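PDB 6OFT: probable zinc protease PqqL from Escherichia coli, which probably acts as a zinc-dependent endopeptidase of the M16 family, this chain being roughly the first half of the protein. Local coordinates for residues D30-I38 against L110-S121. Numbering follows the deposited sequence.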
# COMPACT_ATOMS: atom_id res chain seq x y z
N ASP A 30 -19.03 -7.19 -19.16
CA ASP A 30 -20.11 -7.68 -18.29
C ASP A 30 -19.63 -8.13 -16.91
O ASP A 30 -20.28 -8.96 -16.28
CB ASP A 30 -20.93 -8.79 -18.98
CG ASP A 30 -21.47 -8.38 -20.32
OD1 ASP A 30 -22.04 -7.27 -20.42
OD2 ASP A 30 -21.33 -9.18 -21.29
N GLN A 31 -18.53 -7.54 -16.43
CA GLN A 31 -18.00 -7.80 -15.11
C GLN A 31 -18.04 -6.52 -14.30
O GLN A 31 -17.86 -5.44 -14.85
CB GLN A 31 -16.57 -8.37 -15.18
CG GLN A 31 -16.10 -9.03 -13.85
CD GLN A 31 -16.73 -10.38 -13.55
OE1 GLN A 31 -17.36 -11.01 -14.39
NE2 GLN A 31 -16.54 -10.87 -12.34
N VAL A 32 -18.30 -6.64 -12.99
CA VAL A 32 -18.34 -5.53 -12.04
C VAL A 32 -17.71 -5.94 -10.71
O VAL A 32 -17.85 -7.08 -10.28
CB VAL A 32 -19.78 -4.96 -11.86
CG1 VAL A 32 -20.69 -5.96 -11.14
CG2 VAL A 32 -19.77 -3.61 -11.14
N ASN A 33 -17.01 -5.00 -10.07
CA ASN A 33 -16.46 -5.13 -8.74
C ASN A 33 -17.33 -4.27 -7.86
O ASN A 33 -17.66 -3.13 -8.22
CB ASN A 33 -15.01 -4.67 -8.68
CG ASN A 33 -14.02 -5.70 -9.13
OD1 ASN A 33 -14.35 -6.85 -9.41
ND2 ASN A 33 -12.77 -5.28 -9.24
N LEU A 34 -17.77 -4.85 -6.74
CA LEU A 34 -18.58 -4.16 -5.74
C LEU A 34 -17.79 -4.30 -4.45
O LEU A 34 -17.57 -5.42 -3.99
CB LEU A 34 -19.99 -4.78 -5.60
CG LEU A 34 -20.87 -4.88 -6.85
CD1 LEU A 34 -22.15 -5.62 -6.54
CD2 LEU A 34 -21.20 -3.48 -7.43
N TRP A 35 -17.25 -3.17 -3.96
CA TRP A 35 -16.44 -3.16 -2.75
C TRP A 35 -17.04 -2.23 -1.72
O TRP A 35 -17.32 -1.07 -2.04
CB TRP A 35 -14.99 -2.66 -3.02
CG TRP A 35 -14.06 -3.56 -3.80
CD1 TRP A 35 -14.39 -4.62 -4.60
CD2 TRP A 35 -12.65 -3.38 -3.94
NE1 TRP A 35 -13.26 -5.15 -5.17
CE2 TRP A 35 -12.17 -4.40 -4.79
CE3 TRP A 35 -11.73 -2.43 -3.43
CZ2 TRP A 35 -10.82 -4.50 -5.17
CZ3 TRP A 35 -10.39 -2.56 -3.76
CH2 TRP A 35 -9.94 -3.58 -4.61
N LEU A 36 -17.17 -2.72 -0.47
CA LEU A 36 -17.61 -1.90 0.64
C LEU A 36 -16.36 -1.58 1.46
O LEU A 36 -15.69 -2.49 1.99
CB LEU A 36 -18.69 -2.59 1.51
CG LEU A 36 -19.08 -1.83 2.80
CD1 LEU A 36 -19.72 -0.44 2.47
CD2 LEU A 36 -19.98 -2.69 3.70
N GLN A 37 -16.05 -0.29 1.56
CA GLN A 37 -14.86 0.19 2.25
C GLN A 37 -15.20 0.89 3.56
O GLN A 37 -15.83 1.94 3.57
CB GLN A 37 -14.04 1.09 1.29
CG GLN A 37 -12.86 1.84 1.93
CD GLN A 37 -12.29 2.82 0.95
OE1 GLN A 37 -12.96 3.76 0.52
NE2 GLN A 37 -11.06 2.62 0.56
N ILE A 38 -14.73 0.31 4.67
CA ILE A 38 -14.89 0.88 6.01
C ILE A 38 -13.61 1.65 6.22
O ILE A 38 -12.54 1.06 6.15
CB ILE A 38 -15.10 -0.20 7.13
CG1 ILE A 38 -16.10 -1.34 6.71
CG2 ILE A 38 -15.47 0.43 8.47
CD1 ILE A 38 -17.53 -0.97 6.30
N LEU A 110 -27.24 -9.41 -8.88
CA LEU A 110 -26.69 -8.10 -8.50
C LEU A 110 -27.42 -7.58 -7.27
O LEU A 110 -26.78 -7.13 -6.32
CB LEU A 110 -26.84 -7.08 -9.64
CG LEU A 110 -25.80 -7.04 -10.74
CD1 LEU A 110 -26.17 -5.98 -11.76
CD2 LEU A 110 -24.40 -6.75 -10.18
N GLN A 111 -28.77 -7.69 -7.29
CA GLN A 111 -29.68 -7.28 -6.22
C GLN A 111 -29.45 -8.08 -4.93
O GLN A 111 -29.40 -7.50 -3.84
CB GLN A 111 -31.14 -7.37 -6.71
CG GLN A 111 -32.22 -7.01 -5.68
CD GLN A 111 -31.94 -5.75 -4.88
OE1 GLN A 111 -31.63 -4.67 -5.42
NE2 GLN A 111 -32.07 -5.88 -3.56
N GLN A 112 -29.29 -9.41 -5.06
CA GLN A 112 -29.02 -10.29 -3.96
C GLN A 112 -27.69 -9.91 -3.28
O GLN A 112 -27.66 -9.82 -2.05
CB GLN A 112 -29.02 -11.75 -4.45
CG GLN A 112 -28.69 -12.76 -3.36
CD GLN A 112 -29.74 -12.84 -2.29
OE1 GLN A 112 -30.60 -13.72 -2.32
NE2 GLN A 112 -29.68 -11.94 -1.31
N VAL A 113 -26.62 -9.63 -4.08
CA VAL A 113 -25.30 -9.24 -3.56
C VAL A 113 -25.43 -7.90 -2.78
O VAL A 113 -24.89 -7.76 -1.68
CB VAL A 113 -24.21 -9.20 -4.68
CG1 VAL A 113 -22.94 -8.50 -4.23
CG2 VAL A 113 -23.88 -10.61 -5.18
N MET A 114 -26.19 -6.95 -3.33
CA MET A 114 -26.44 -5.64 -2.70
C MET A 114 -27.17 -5.78 -1.35
O MET A 114 -26.89 -5.02 -0.42
CB MET A 114 -27.25 -4.74 -3.64
CG MET A 114 -26.45 -4.19 -4.82
SD MET A 114 -24.89 -3.37 -4.39
CE MET A 114 -25.47 -1.99 -3.42
N ALA A 115 -28.09 -6.75 -1.26
CA ALA A 115 -28.87 -7.04 -0.04
C ALA A 115 -27.93 -7.56 1.06
O ALA A 115 -28.08 -7.16 2.22
CB ALA A 115 -29.96 -8.05 -0.34
N ILE A 116 -26.92 -8.39 0.68
CA ILE A 116 -25.88 -8.89 1.59
C ILE A 116 -25.01 -7.71 2.08
O ILE A 116 -24.70 -7.66 3.26
CB ILE A 116 -25.04 -10.04 0.95
CG1 ILE A 116 -25.91 -11.32 0.74
CG2 ILE A 116 -23.79 -10.36 1.78
CD1 ILE A 116 -25.31 -12.40 -0.13
N PHE A 117 -24.64 -6.77 1.18
CA PHE A 117 -23.84 -5.60 1.56
C PHE A 117 -24.58 -4.72 2.57
O PHE A 117 -23.97 -4.22 3.51
CB PHE A 117 -23.41 -4.76 0.34
CG PHE A 117 -22.13 -5.20 -0.34
CD1 PHE A 117 -20.90 -5.06 0.29
CD2 PHE A 117 -22.15 -5.70 -1.64
CE1 PHE A 117 -19.71 -5.42 -0.36
CE2 PHE A 117 -20.96 -6.06 -2.29
CZ PHE A 117 -19.75 -5.92 -1.65
N SER A 118 -25.91 -4.56 2.38
CA SER A 118 -26.76 -3.78 3.27
C SER A 118 -26.74 -4.34 4.73
O SER A 118 -26.65 -3.57 5.68
CB SER A 118 -28.19 -3.76 2.74
OG SER A 118 -28.96 -2.81 3.46
N GLU A 119 -26.73 -5.68 4.87
CA GLU A 119 -26.67 -6.36 6.16
C GLU A 119 -25.27 -6.40 6.75
O GLU A 119 -25.14 -6.41 7.97
CB GLU A 119 -27.28 -7.76 6.08
CG GLU A 119 -28.73 -7.69 5.64
CD GLU A 119 -29.68 -8.52 6.48
OE1 GLU A 119 -29.23 -9.48 7.15
OE2 GLU A 119 -30.89 -8.20 6.46
N TRP A 120 -24.21 -6.39 5.92
CA TRP A 120 -22.87 -6.33 6.49
C TRP A 120 -22.69 -4.94 7.14
O TRP A 120 -22.01 -4.82 8.15
CB TRP A 120 -21.81 -6.53 5.39
CG TRP A 120 -21.61 -7.96 4.97
CD1 TRP A 120 -21.96 -9.09 5.66
CD2 TRP A 120 -20.97 -8.41 3.77
NE1 TRP A 120 -21.55 -10.21 4.97
CE2 TRP A 120 -20.93 -9.82 3.81
CE3 TRP A 120 -20.40 -7.74 2.66
CZ2 TRP A 120 -20.35 -10.58 2.79
CZ3 TRP A 120 -19.82 -8.50 1.65
CH2 TRP A 120 -19.79 -9.91 1.73
N SER A 121 -23.35 -3.90 6.56
CA SER A 121 -23.30 -2.52 7.02
C SER A 121 -23.80 -2.29 8.46
O SER A 121 -23.22 -1.45 9.15
CB SER A 121 -24.03 -1.60 6.06
OG SER A 121 -23.38 -1.58 4.80
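Phe-117 reaches from helix 107-122 to the strand 31-38 and lies between Leu-34 and Leu-36, which share one face of the strand. Its CB is directed toward the strand, and the ring divides its contacts: CD1 and CE1 both lie 3.5 Å from Leu-36 CB, CE2 3.7 Å from Leu-34 CB, and CZ approaches the backbone, 3.2 Å from Leu-34 O. A long, flat side chain suits this place because it can bridge two leucines and still reach the main chain. Strand and helix run almost parallel, 6° apart, their axes 10.2 Å from each other at closest, so the helix packs lengthwise on the mixed sheet, an alpha/beta layering within the peptidase M16 domain. Trp-35, on the other face of the strand, packs against helix 378-391. Replacing Phe-117 with an alanine would probably open a gap between strand and helix, taking from Leu-34 and Leu-36 their shared aromatic partner and from Leu-34 O its ring contact. Toward the start of both segments, with CG anti to its carbonyl carbon (chi1 -56°), Leu-34 carries CD1 to Val-113 CG1 (3.8 Å) and to the sulfur of bent Met-114. Val-32 CG1 touches Leu-110 CD2. At the far end Leu-36 CD2 rests on Ser-121 OG, which donates a hydrogen bond back to Phe-117 O (3.0 Å), across that carbonyl's plane from Ser-121 N, so a small polar residue fits here.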